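Local coordinates for Rbstp0775 protein (Geobacillus stearothermophilus, PDB 1RZ3) that is of unknown function but is probably an ATP-dependent kinase of the uridine kinase and phosphoribulokinase type, at residues A[50-55]-A[124-129]; A[21-26]-A[143-148]; A[9-14]-A[44-49]; A[54-59]-A[118-123]. One frame throughout, in Å; residues are numbered along the deposited sequence.

Interaction 1. Residues A[50-55]-A[124-129]; sequences GISVCV and DSDMIM. With CA (calcium ion), chain C.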
loop_
_atom_site.group_PDB
_atom_site.type_symbol
_atom_site.label_atom_id
_atom_site.label_comp_id
_atom_site.label_asym_id
_atom_site.label_seq_id
_atom_site.Cartn_x
_atom_site.Cartn_y
_atom_site.Cartn_z
ATOM N N GLY A 50 -15.323 16.049 -4.816
ATOM C CA GLY A 50 -14.998 17.083 -3.847
ATOM C C GLY A 50 -14.141 16.647 -2.676
ATOM O O GLY A 50 -14.107 17.321 -1.650
ATOM N N ILE A 51 -13.441 15.525 -2.823
ATOM C CA ILE A 51 -12.584 15.027 -1.750
ATOM C C ILE A 51 -11.106 15.251 -2.065
ATOM O O ILE A 51 -10.633 14.870 -3.139
ATOM C CB ILE A 51 -12.778 13.510 -1.519
ATOM C CG1 ILE A 51 -14.265 13.184 -1.327
ATOM C CG2 ILE A 51 -11.948 13.061 -0.318
ATOM C CD1 ILE A 51 -14.918 13.877 -0.149
ATOM N N SER A 52 -10.381 15.869 -1.135
ATOM C CA SER A 52 -8.949 16.085 -1.330
ATOM C C SER A 52 -8.268 14.800 -0.872
ATOM O O SER A 52 -8.375 14.423 0.295
ATOM C CB SER A 52 -8.446 17.260 -0.491
ATOM O OG SER A 52 -8.899 18.493 -1.020
ATOM N N VAL A 53 -7.573 14.142 -1.795
ATOM C CA VAL A 53 -6.899 12.875 -1.508
ATOM C C VAL A 53 -5.391 12.918 -1.766
ATOM O O VAL A 53 -4.946 13.378 -2.821
ATOM C CB VAL A 53 -7.491 11.732 -2.376
ATOM C CG1 VAL A 53 -6.855 10.393 -1.994
ATOM C CG2 VAL A 53 -9.004 11.680 -2.217
ATOM N N CYS A 54 -4.619 12.432 -0.794
ATOM C CA CYS A 54 -3.159 12.356 -0.892
ATOM C C CYS A 54 -2.868 10.860 -1.084
ATOM O O CYS A 54 -3.390 10.026 -0.344
ATOM C CB CYS A 54 -2.514 12.870 0.403
ATOM S SG CYS A 54 -0.706 12.807 0.432
ATOM N N VAL A 55 -2.043 10.520 -2.070
ATOM C CA VAL A 55 -1.754 9.116 -2.356
ATOM C C VAL A 55 -0.294 8.713 -2.159
ATOM O O VAL A 55 0.618 9.447 -2.540
ATOM C CB VAL A 55 -2.138 8.769 -3.817
ATOM C CG1 VAL A 55 -1.963 7.277 -4.063
ATOM C CG2 VAL A 55 -3.575 9.208 -4.112
ATOM N N ASP A 124 -4.382 19.756 4.541
ATOM C CA ASP A 124 -5.826 19.625 4.704
ATOM C C ASP A 124 -6.479 18.503 3.900
ATOM O O ASP A 124 -7.637 18.613 3.485
ATOM C CB ASP A 124 -6.519 20.972 4.416
ATOM C CG ASP A 124 -6.482 21.353 2.950
ATOM O OD1 ASP A 124 -5.515 20.977 2.260
ATOM O OD2 ASP A 124 -7.414 22.044 2.492
ATOM N N SER A 125 -5.748 17.411 3.692
ATOM C CA SER A 125 -6.302 16.274 2.954
ATOM C C SER A 125 -7.515 15.733 3.709
ATOM O O SER A 125 -7.530 15.717 4.940
ATOM C CB SER A 125 -5.274 15.138 2.841
ATOM O OG SER A 125 -4.106 15.535 2.149
ATOM N N ASP A 126 -8.534 15.294 2.977
ATOM C CA ASP A 126 -9.710 14.704 3.608
ATOM C C ASP A 126 -9.422 13.217 3.808
ATOM O O ASP A 126 -9.854 12.606 4.794
ATOM C CB ASP A 126 -10.941 14.853 2.718
ATOM C CG ASP A 126 -11.334 16.297 2.511
ATOM O OD1 ASP A 126 -11.558 17.003 3.517
ATOM O OD2 ASP A 126 -11.420 16.723 1.341
HETATM N N MSE A 127 -8.684 12.645 2.861
HETATM C CA MSE A 127 -8.339 11.232 2.912
HETATM C C MSE A 127 -6.915 10.994 2.444
HETATM O O MSE A 127 -6.400 11.715 1.593
HETATM C CB MSE A 127 -9.273 10.415 2.009
HETATM C CG MSE A 127 -10.754 10.670 2.206
HETATM SE SE MSE A 127 -11.855 9.407 1.194
HETATM C CE MSE A 127 -13.591 9.923 1.883
ATOM N N ILE A 128 -6.289 9.965 3.007
ATOM C CA ILE A 128 -4.939 9.580 2.637
ATOM C C ILE A 128 -5.095 8.169 2.096
ATOM O O ILE A 128 -5.655 7.302 2.771
ATOM C CB ILE A 128 -3.990 9.527 3.860
ATOM C CG1 ILE A 128 -3.976 10.880 4.581
ATOM C CG2 ILE A 128 -2.582 9.117 3.404
ATOM C CD1 ILE A 128 -3.610 12.042 3.696
HETATM N N MSE A 129 -4.620 7.933 0.881
HETATM C CA MSE A 129 -4.736 6.606 0.295
HETATM C C MSE A 129 -3.369 5.975 0.095
HETATM O O MSE A 129 -2.477 6.572 -0.505
HETATM C CB MSE A 129 -5.471 6.672 -1.039
HETATM C CG MSE A 129 -5.791 5.303 -1.598
HETATM SE SE MSE A 129 -6.688 5.446 -3.276
HETATM C CE MSE A 129 -8.418 6.035 -2.646
HETATM CA CA CA C . -4.800 21.215 0.064
HETATM O O HOH W 1 -14.573 17.492 1.185
HETATM O O HOH W 2 -11.065 19.346 0.272
HETATM O O HOH W 3 -7.164 20.255 -0.045
HETATM O O HOH W 4 -4.356 23.394 -0.796
#
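Ser52 and Asp126 grip each other where two parallel strands begin. The Ser52 N-H points almost straight (173°) at Asp126 OD2, 2.8 Å away, and uses the lone pair turned away from OD1. In return Ser52 O takes two donors, Asp126 N and Met127 N. From here strand 53-55 runs beside 127-129, with Cys54 N hydrogen-bonded to Met127 O at 3.1 Å and Met129 N to Cys54 O at 2.7 Å.

Side chains pack closely here. Before the strands pair, Ile51 CG2, anti to the backbone N, reaches Asp126 CB and Met127 CG, each at 3.7 Å. On the sheet face of Val53 and Met129, Val53 CG1 leans on Met129 CB. On the face of Cys54 and Ile128, Ile128 CD1 touches Cys54 CB at 3.6 Å, and Ser125 OG, hydrogen-bonded to Leu122 O, lies by the same carbon.

The strand starts are looser and wet. One water joins Ser52 OG to Asp126 OD2; another, 2.7 Å from Ser52 OG, is a ligand of the calcium ion, which Asp124 OD1 binds at 2.3 Å. Replacing Asp126 with an alanine removes OD2, which would probably leave the Ser52 N-H without its acceptor and break the water link to Ser52 OG. Helix 35-48, ended by Gly50 in a Schellman motif, leads through a short turn into strand 53-57, the edge of the parallel sheet of a P-loop NTPase fold.

Interaction 2. Residues A[21-26]-A[143-148]; sequences GRLVLG and FFDFVV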
loop_
_atom_site.group_PDB
_atom_site.type_symbol
_atom_site.label_atom_id
_atom_site.label_comp_id
_atom_site.label_asym_id
_atom_site.label_seq_id
_atom_site.Cartn_x
_atom_site.Cartn_y
_atom_site.Cartn_z
ATOM N N GLY A 21 -11.743 13.410 11.189
ATOM C CA GLY A 21 -10.443 13.928 10.813
ATOM C C GLY A 21 -10.078 13.267 9.497
ATOM O O GLY A 21 -10.965 12.925 8.719
ATOM N N ARG A 22 -8.790 13.073 9.242
ATOM C CA ARG A 22 -8.360 12.447 7.999
ATOM C C ARG A 22 -8.766 10.979 7.996
ATOM O O ARG A 22 -8.686 10.302 9.024
ATOM C CB ARG A 22 -6.838 12.532 7.847
ATOM C CG ARG A 22 -6.274 13.930 7.739
ATOM C CD ARG A 22 -4.759 13.891 7.740
ATOM N NE ARG A 22 -4.172 15.227 7.710
ATOM C CZ ARG A 22 -2.917 15.494 8.055
ATOM N NH1 ARG A 22 -2.119 14.513 8.454
ATOM N NH2 ARG A 22 -2.462 16.741 8.019
ATOM N N LEU A 23 -9.211 10.494 6.846
ATOM C CA LEU A 23 -9.588 9.094 6.713
ATOM C C LEU A 23 -8.434 8.401 5.986
ATOM O O LEU A 23 -8.067 8.795 4.880
ATOM C CB LEU A 23 -10.878 8.965 5.903
ATOM C CG LEU A 23 -11.475 7.559 5.770
ATOM C CD1 LEU A 23 -11.846 7.020 7.150
ATOM C CD2 LEU A 23 -12.700 7.617 4.877
ATOM N N VAL A 24 -7.850 7.386 6.614
ATOM C CA VAL A 24 -6.739 6.659 6.011
ATOM C C VAL A 24 -7.230 5.362 5.364
ATOM O O VAL A 24 -7.743 4.471 6.041
ATOM C CB VAL A 24 -5.651 6.359 7.067
ATOM C CG1 VAL A 24 -4.488 5.620 6.435
ATOM C CG2 VAL A 24 -5.175 7.672 7.693
ATOM N N LEU A 25 -7.064 5.276 4.048
ATOM C CA LEU A 25 -7.513 4.126 3.270
ATOM C C LEU A 25 -6.330 3.304 2.789
ATOM O O LEU A 25 -5.259 3.837 2.511
ATOM C CB LEU A 25 -8.292 4.597 2.045
ATOM C CG LEU A 25 -9.284 5.742 2.240
ATOM C CD1 LEU A 25 -9.702 6.296 0.876
ATOM C CD2 LEU A 25 -10.487 5.245 3.024
ATOM N N GLY A 26 -6.533 2.000 2.685
ATOM C CA GLY A 26 -5.465 1.149 2.213
ATOM C C GLY A 26 -5.965 0.255 1.098
ATOM O O GLY A 26 -7.093 -0.239 1.145
ATOM N N PHE A 143 -3.106 1.810 11.788
ATOM C CA PHE A 143 -3.206 3.143 11.210
ATOM C C PHE A 143 -4.114 3.301 10.001
ATOM O O PHE A 143 -4.181 4.385 9.417
ATOM C CB PHE A 143 -1.792 3.647 10.914
ATOM C CG PHE A 143 -0.901 3.624 12.123
ATOM C CD1 PHE A 143 -1.112 4.516 13.169
ATOM C CD2 PHE A 143 0.084 2.649 12.261
ATOM C CE1 PHE A 143 -0.361 4.434 14.340
ATOM C CE2 PHE A 143 0.840 2.558 13.428
ATOM C CZ PHE A 143 0.614 3.453 14.470
ATOM N N PHE A 144 -4.817 2.231 9.634
ATOM C CA PHE A 144 -5.756 2.264 8.509
ATOM C C PHE A 144 -7.184 2.281 9.040
ATOM O O PHE A 144 -7.523 1.516 9.944
ATOM C CB PHE A 144 -5.600 1.019 7.622
ATOM C CG PHE A 144 -4.361 1.018 6.781
ATOM C CD1 PHE A 144 -4.291 1.787 5.625
ATOM C CD2 PHE A 144 -3.263 0.243 7.139
ATOM C CE1 PHE A 144 -3.139 1.783 4.833
ATOM C CE2 PHE A 144 -2.108 0.233 6.356
ATOM C CZ PHE A 144 -2.048 1.006 5.200
ATOM N N ASP A 145 -8.022 3.148 8.480
ATOM C CA ASP A 145 -9.422 3.220 8.886
ATOM C C ASP A 145 -10.242 2.286 8.017
ATOM O O ASP A 145 -11.295 1.803 8.421
ATOM C CB ASP A 145 -9.973 4.635 8.711
ATOM C CG ASP A 145 -9.372 5.612 9.682
ATOM O OD1 ASP A 145 -9.563 5.414 10.900
ATOM O OD2 ASP A 145 -8.706 6.565 9.228
ATOM N N PHE A 146 -9.743 2.027 6.817
ATOM C CA PHE A 146 -10.468 1.199 5.866
ATOM C C PHE A 146 -9.470 0.546 4.926
ATOM O O PHE A 146 -8.594 1.220 4.385
ATOM C CB PHE A 146 -11.419 2.101 5.078
ATOM C CG PHE A 146 -12.201 1.394 4.006
ATOM C CD1 PHE A 146 -13.325 0.635 4.329
ATOM C CD2 PHE A 146 -11.837 1.517 2.672
ATOM C CE1 PHE A 146 -14.074 0.014 3.337
ATOM C CE2 PHE A 146 -12.581 0.897 1.669
ATOM C CZ PHE A 146 -13.704 0.144 2.004
ATOM N N VAL A 147 -9.597 -0.762 4.738
ATOM C CA VAL A 147 -8.692 -1.474 3.846
ATOM C C VAL A 147 -9.473 -2.308 2.848
ATOM O O VAL A 147 -10.398 -3.040 3.219
ATOM C CB VAL A 147 -7.741 -2.421 4.614
ATOM C CG1 VAL A 147 -6.888 -3.222 3.621
ATOM C CG2 VAL A 147 -6.838 -1.616 5.547
ATOM N N VAL A 148 -9.106 -2.171 1.579
ATOM C CA VAL A 148 -9.719 -2.944 0.506
ATOM C C VAL A 148 -8.655 -3.942 0.080
ATOM O O VAL A 148 -7.510 -3.559 -0.145
ATOM C CB VAL A 148 -10.034 -2.087 -0.737
ATOM C CG1 VAL A 148 -10.715 -2.953 -1.800
ATOM C CG2 VAL A 148 -10.899 -0.916 -0.368
#
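Strands 23-29 and 146-150 lie side by side in the parallel central sheet, and this contact is where they first pair. Asp145 closes the entrance: its OD2 takes the Val24 N-H at 2.9 Å in a nearly straight bond (177°), through the lone pair facing away from OD1, and also forms a salt bridge with Lys98. Val24 O accepts hydrogen bonds from both Asp145 N and Phe146 N, the latter longer at 3.3 Å. Further along, Gly26 N hydrogen-bonds to Phe146 O, and Val148 N to Gly26 O at 2.8 Å.

Leu23 CD1 presses on Asp145 CB at 3.4 Å. Val24 CG1, anti to the backbone N (chi1 -179°), is brought to Phe143 O and to Phe144 CD1, the two side chains of Val24 and Phe144 crossing at about a right angle. The Phe144 ring extends along the strand until CE1 lies 3.6 Å from Gly26 CA, with Leu25 O at the ring edge. Glycine makes room for it, since a CB there would collide with CE1. On the opposite face Leu25 CD2 rests on Phe146 CB at 3.9 Å. Strand 23-29 is followed by a probable Walker A P-loop, consistent with the P-loop NTPase fold.

Interaction 3. Residues A[9-14]-A[44-49]; sequences FLCKTI and QTLREQ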
loop_
_atom_site.group_PDB
_atom_site.type_symbol
_atom_site.label_atom_id
_atom_site.label_comp_id
_atom_site.label_asym_id
_atom_site.label_seq_id
_atom_site.Cartn_x
_atom_site.Cartn_y
_atom_site.Cartn_z
ATOM N N PHE A 9 -18.791 1.820 -7.297
ATOM C CA PHE A 9 -19.416 1.274 -6.101
ATOM C C PHE A 9 -18.452 1.399 -4.919
ATOM O O PHE A 9 -18.864 1.690 -3.799
ATOM C CB PHE A 9 -19.791 -0.195 -6.300
ATOM C CG PHE A 9 -20.544 -0.782 -5.142
ATOM C CD1 PHE A 9 -21.851 -0.385 -4.873
ATOM C CD2 PHE A 9 -19.935 -1.702 -4.293
ATOM C CE1 PHE A 9 -22.540 -0.893 -3.770
ATOM C CE2 PHE A 9 -20.615 -2.214 -3.190
ATOM C CZ PHE A 9 -21.919 -1.807 -2.927
ATOM N N LEU A 10 -17.168 1.175 -5.177
ATOM C CA LEU A 10 -16.164 1.276 -4.127
ATOM C C LEU A 10 -16.086 2.723 -3.645
ATOM O O LEU A 10 -15.972 2.989 -2.448
ATOM C CB LEU A 10 -14.803 0.810 -4.649
ATOM C CG LEU A 10 -13.621 0.843 -3.678
ATOM C CD1 LEU A 10 -13.965 0.094 -2.399
ATOM C CD2 LEU A 10 -12.406 0.216 -4.348
ATOM N N CYS A 11 -16.160 3.658 -4.586
ATOM C CA CYS A 11 -16.117 5.073 -4.240
ATOM C C CYS A 11 -17.311 5.404 -3.338
ATOM O O CYS A 11 -17.161 6.078 -2.317
ATOM C CB CYS A 11 -16.152 5.926 -5.511
ATOM S SG CYS A 11 -16.099 7.706 -5.222
ATOM N N LYS A 12 -18.491 4.916 -3.712
ATOM C CA LYS A 12 -19.703 5.155 -2.926
ATOM C C LYS A 12 -19.527 4.584 -1.520
ATOM O O LYS A 12 -19.876 5.217 -0.524
ATOM C CB LYS A 12 -20.909 4.491 -3.595
ATOM C CG LYS A 12 -22.232 4.795 -2.913
ATOM C CD LYS A 12 -23.360 3.928 -3.455
ATOM C CE LYS A 12 -23.139 2.463 -3.107
ATOM N NZ LYS A 12 -23.021 2.258 -1.630
ATOM N N THR A 13 -18.981 3.378 -1.451
ATOM C CA THR A 13 -18.741 2.717 -0.171
ATOM C C THR A 13 -17.819 3.574 0.699
ATOM O O THR A 13 -18.064 3.758 1.891
ATOM C CB THR A 13 -18.098 1.331 -0.401
ATOM O OG1 THR A 13 -19.034 0.495 -1.095
ATOM C CG2 THR A 13 -17.723 0.674 0.925
ATOM N N ILE A 14 -16.763 4.101 0.090
ATOM C CA ILE A 14 -15.804 4.933 0.803
ATOM C C ILE A 14 -16.436 6.238 1.277
ATOM O O ILE A 14 -16.164 6.702 2.389
ATOM C CB ILE A 14 -14.564 5.217 -0.087
ATOM C CG1 ILE A 14 -13.725 3.937 -0.200
ATOM C CG2 ILE A 14 -13.731 6.367 0.490
ATOM C CD1 ILE A 14 -12.630 3.996 -1.257
ATOM N N GLN A 44 -8.850 9.718 -8.212
ATOM C CA GLN A 44 -9.313 10.676 -9.206
ATOM C C GLN A 44 -10.823 10.887 -9.077
ATOM O O GLN A 44 -11.307 12.016 -9.044
ATOM C CB GLN A 44 -8.975 10.173 -10.613
ATOM C CG GLN A 44 -9.274 11.166 -11.723
ATOM C CD GLN A 44 -8.596 12.505 -11.501
ATOM O OE1 GLN A 44 -8.939 13.240 -10.574
ATOM N NE2 GLN A 44 -7.622 12.826 -12.348
ATOM N N THR A 45 -11.560 9.787 -9.009
ATOM C CA THR A 45 -13.012 9.845 -8.878
ATOM C C THR A 45 -13.424 10.571 -7.591
ATOM O O THR A 45 -14.380 11.355 -7.581
ATOM C CB THR A 45 -13.603 8.427 -8.879
ATOM O OG1 THR A 45 -13.130 7.720 -10.035
ATOM C CG2 THR A 45 -15.120 8.477 -8.914
ATOM N N LEU A 46 -12.697 10.313 -6.507
ATOM C CA LEU A 46 -12.994 10.956 -5.230
ATOM C C LEU A 46 -12.797 12.465 -5.314
ATOM O O LEU A 46 -13.611 13.241 -4.801
ATOM C CB LEU A 46 -12.112 10.359 -4.121
ATOM C CG LEU A 46 -12.503 8.941 -3.676
ATOM C CD1 LEU A 46 -11.403 8.333 -2.826
ATOM C CD2 LEU A 46 -13.815 8.992 -2.897
ATOM N N ARG A 47 -11.720 12.890 -5.968
ATOM C CA ARG A 47 -11.453 14.319 -6.106
ATOM C C ARG A 47 -12.590 15.019 -6.845
ATOM O O ARG A 47 -12.956 16.146 -6.519
ATOM C CB ARG A 47 -10.137 14.544 -6.849
ATOM C CG ARG A 47 -8.916 14.093 -6.062
ATOM C CD ARG A 47 -7.629 14.344 -6.836
ATOM N NE ARG A 47 -6.473 13.877 -6.081
ATOM C CZ ARG A 47 -5.716 12.847 -6.438
ATOM N NH1 ARG A 47 -5.986 12.181 -7.553
ATOM N NH2 ARG A 47 -4.706 12.466 -5.667
ATOM N N GLU A 48 -13.151 14.342 -7.836
ATOM C CA GLU A 48 -14.247 14.917 -8.597
ATOM C C GLU A 48 -15.510 14.978 -7.748
ATOM O O GLU A 48 -16.447 15.702 -8.075
ATOM C CB GLU A 48 -14.460 14.109 -9.878
ATOM C CG GLU A 48 -13.203 14.091 -10.739
ATOM C CD GLU A 48 -13.353 13.296 -12.015
ATOM O OE1 GLU A 48 -13.672 12.088 -11.935
ATOM O OE2 GLU A 48 -13.141 13.883 -13.099
ATOM N N GLN A 49 -15.522 14.231 -6.645
ATOM C CA GLN A 49 -16.660 14.239 -5.732
ATOM C C GLN A 49 -16.392 15.278 -4.644
ATOM O O GLN A 49 -17.125 15.366 -3.660
ATOM C CB GLN A 49 -16.861 12.867 -5.080
ATOM C CG GLN A 49 -17.030 11.712 -6.048
ATOM C CD GLN A 49 -18.036 12.002 -7.139
ATOM O OE1 GLN A 49 -19.169 12.401 -6.869
ATOM N NE2 GLN A 49 -17.625 11.799 -8.388
#
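Cys11 reaches from helix 3-15 to the last turns of helix 35-48, and its sulfur does nearly all the touching. Its CB points toward the other helix but has no partner there within 4.2 Å; the contact begins one atom later. The thiol lies anti to the backbone N (chi1 -180°), which carries SG straight out from the helix against Thr45, Leu46 and Gln49. Its nearest neighbour is Leu46 CD2 at 3.5 Å. Thr45 CG2 follows at 3.9 Å, and Gln49 CG, on the next turn, lies at 4.2 Å.

The sulfur thus meets methyl and methylene carbons of three residues. Thr45 presents its methyl because OG1 is turned back to its own helix, where it bonds Gln41 O. Gln49 is bent at chi2, and its NE2 makes a weak bond to Thr45 O, so the amide folds back over the helix end while CG faces the sulfur. Leu46 CD2 also receives Ile14 CG2, one turn beyond Cys11, at the looser distance of 4.3 Å.

The segment axes stay 10.3 Å apart and cross at -56°, and the interface is small, 182 Å² in all. Leu42, a turn before Leu46, extends it against Leu10, Cys11 and Ile14. Both helices lie on the same face of the parallel sheet: Ile14 packs on Met127 and Phe146, and Leu46 on Val53 and Met129.

Interaction 4. Residues A[54-59]-A[118-123]; sequences CVFHMD and RTVYLS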
loop_
_atom_site.group_PDB
_atom_site.type_symbol
_atom_site.label_atom_id
_atom_site.label_comp_id
_atom_site.label_asym_id
_atom_site.label_seq_id
_atom_site.Cartn_x
_atom_site.Cartn_y
_atom_site.Cartn_z
ATOM N N CYS A 54 -4.619 12.432 -0.794
ATOM C CA CYS A 54 -3.159 12.356 -0.892
ATOM C C CYS A 54 -2.868 10.860 -1.084
ATOM O O CYS A 54 -3.390 10.026 -0.344
ATOM C CB CYS A 54 -2.514 12.870 0.403
ATOM S SG CYS A 54 -0.706 12.807 0.432
ATOM N N VAL A 55 -2.043 10.520 -2.070
ATOM C CA VAL A 55 -1.754 9.116 -2.356
ATOM C C VAL A 55 -0.294 8.713 -2.159
ATOM O O VAL A 55 0.618 9.447 -2.540
ATOM C CB VAL A 55 -2.138 8.769 -3.817
ATOM C CG1 VAL A 55 -1.963 7.277 -4.063
ATOM C CG2 VAL A 55 -3.575 9.208 -4.112
ATOM N N PHE A 56 -0.087 7.540 -1.560
ATOM C CA PHE A 56 1.250 6.987 -1.330
ATOM C C PHE A 56 1.292 5.628 -2.018
ATOM O O PHE A 56 0.291 4.909 -2.036
ATOM C CB PHE A 56 1.521 6.798 0.168
ATOM C CG PHE A 56 1.796 8.077 0.903
ATOM C CD1 PHE A 56 3.070 8.633 0.905
ATOM C CD2 PHE A 56 0.776 8.734 1.582
ATOM C CE1 PHE A 56 3.326 9.832 1.578
ATOM C CE2 PHE A 56 1.020 9.930 2.256
ATOM C CZ PHE A 56 2.296 10.479 2.254
ATOM N N HIS A 57 2.446 5.284 -2.584
ATOM C CA HIS A 57 2.627 4.012 -3.278
ATOM C C HIS A 57 3.798 3.328 -2.578
ATOM O O HIS A 57 4.932 3.790 -2.676
ATOM C CB HIS A 57 2.965 4.269 -4.750
ATOM C CG HIS A 57 1.913 5.041 -5.486
ATOM N ND1 HIS A 57 0.786 4.447 -6.014
ATOM C CD2 HIS A 57 1.811 6.361 -5.772
ATOM C CE1 HIS A 57 0.036 5.368 -6.593
ATOM N NE2 HIS A 57 0.635 6.538 -6.460
HETATM N N MSE A 58 3.531 2.226 -1.883
HETATM C CA MSE A 58 4.591 1.560 -1.128
HETATM C C MSE A 58 5.815 1.099 -1.905
HETATM O O MSE A 58 6.892 0.974 -1.322
HETATM C CB MSE A 58 4.024 0.396 -0.317
HETATM C CG MSE A 58 2.996 0.822 0.732
HETATM SE SE MSE A 58 3.535 2.328 1.828
HETATM C CE MSE A 58 5.025 1.504 2.745
ATOM N N ASP A 59 5.675 0.846 -3.203
ATOM C CA ASP A 59 6.841 0.431 -3.985
ATOM C C ASP A 59 7.852 1.574 -4.092
ATOM O O ASP A 59 9.007 1.353 -4.452
ATOM C CB ASP A 59 6.438 -0.031 -5.385
ATOM C CG ASP A 59 5.700 -1.354 -5.369
ATOM O OD1 ASP A 59 6.098 -2.247 -4.588
ATOM O OD2 ASP A 59 4.728 -1.507 -6.141
ATOM N N ARG A 118 12.049 13.469 -1.089
ATOM C CA ARG A 118 10.991 14.280 -1.683
ATOM C C ARG A 118 9.959 14.538 -0.595
ATOM O O ARG A 118 9.863 13.781 0.370
ATOM C CB ARG A 118 10.349 13.544 -2.861
ATOM C CG ARG A 118 11.354 12.970 -3.862
ATOM C CD ARG A 118 12.164 14.071 -4.529
ATOM N NE ARG A 118 11.330 14.927 -5.366
ATOM C CZ ARG A 118 11.707 16.112 -5.833
ATOM N NH1 ARG A 118 12.912 16.586 -5.537
ATOM N NH2 ARG A 118 10.884 16.818 -6.600
ATOM N N THR A 119 9.182 15.601 -0.749
ATOM C CA THR A 119 8.192 15.944 0.259
ATOM C C THR A 119 6.754 15.772 -0.210
ATOM O O THR A 119 6.418 16.078 -1.353
ATOM C CB THR A 119 8.407 17.401 0.729
ATOM O OG1 THR A 119 9.710 17.515 1.317
ATOM C CG2 THR A 119 7.349 17.808 1.749
ATOM N N VAL A 120 5.912 15.260 0.681
ATOM C CA VAL A 120 4.500 15.084 0.387
ATOM C C VAL A 120 3.725 15.855 1.450
ATOM O O VAL A 120 3.944 15.671 2.646
ATOM C CB VAL A 120 4.070 13.594 0.430
ATOM C CG1 VAL A 120 2.562 13.482 0.202
ATOM C CG2 VAL A 120 4.807 12.811 -0.641
ATOM N N TYR A 121 2.831 16.733 1.016
ATOM C CA TYR A 121 2.039 17.520 1.955
ATOM C C TYR A 121 0.704 16.852 2.251
ATOM O O TYR A 121 -0.047 16.513 1.334
ATOM C CB TYR A 121 1.808 18.923 1.387
ATOM C CG TYR A 121 3.066 19.752 1.371
ATOM C CD1 TYR A 121 3.427 20.523 2.477
ATOM C CD2 TYR A 121 3.927 19.722 0.273
ATOM C CE1 TYR A 121 4.617 21.245 2.494
ATOM C CE2 TYR A 121 5.120 20.439 0.278
ATOM C CZ TYR A 121 5.460 21.197 1.394
ATOM O OH TYR A 121 6.642 21.905 1.410
ATOM N N LEU A 122 0.426 16.658 3.537
ATOM C CA LEU A 122 -0.819 16.048 3.984
ATOM C C LEU A 122 -1.819 17.151 4.296
ATOM O O LEU A 122 -3.012 17.025 4.019
ATOM C CB LEU A 122 -0.567 15.205 5.238
ATOM C CG LEU A 122 0.448 14.073 5.045
ATOM C CD1 LEU A 122 0.532 13.230 6.313
ATOM C CD2 LEU A 122 0.023 13.216 3.864
ATOM N N SER A 123 -1.300 18.228 4.881
ATOM C CA SER A 123 -2.067 19.413 5.254
ATOM C C SER A 123 -3.566 19.216 5.445
ATOM O O SER A 123 -3.985 18.576 6.407
ATOM C CB SER A 123 -1.816 20.526 4.235
ATOM O OG SER A 123 -0.425 20.747 4.072
#
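Strands 54-57 and 118-121 run at 140° to each other with their axes 8.5 Å apart at the nearest, too far for backbone pairing, so side chains fill the interval. Cys54 SG and the Phe56 ring come from one strand; Val120 and Leu122 face them from the other segment. The sulfur, held anti to the backbone N (chi1 179°), points across the gap to Val120 CG1 at 3.3 Å and Leu122 CD2 at 3.5 Å, the former a close approach.

Phe56 adds its ring to the cluster. This ring and the Val120 side chain approach from opposite directions, and CZ at the far end of the ring meets Val120 CG1 at 3.6 Å, while CE1 reaches both valine methyls. Leu122 CD2 lies in the ring plane, at the edge, 3.8 Å from CE2. CG1 of Val120 and CD2 of Leu122 therefore each touch both the sulfur and the ring, making a compact apolar cluster of four side chains. With Phe56 cut back to an alanine, a gap is likely to open opposite Val120, leaving Cys54 SG as the main remaining partner of Val120 and Leu122 on strand 54-57.

The cluster joins the edge of the parallel sheet to the two-stranded antiparallel sheet. Leu105 of strand 102-109 packs against Phe56, and Phe107 of the same strand against Val120; Ile128 of strand 127-132 touches Phe56 and Leu122. Val55, pointing the other way, packs on Ser43 and Arg47 of helix 35-48.

How the interactions relate
Interactions 1 and 2 are sheet contacts built on parallel backbone hydrogen bonds, each opened by an aspartate that accepts a backbone N-H of the neighbouring strand. They meet through strands 127-132 and 23-29, where Ile128 bonds to Leu23 and Leu25. Interaction 2 is buried in the sheet; interaction 1 lies at its edge and ends in water and calcium. Interactions 3 and 4 are smaller, mainly side-chain contacts centred on a cysteine sulfur, without hydrogen bonds between the segments. They lie on opposite faces: interaction 3, buried, joins two helices that cover one, and interaction 4, only partly buried, fastens the antiparallel sheet to the other. Interactions 1 and 4 share Cys54 and Val55.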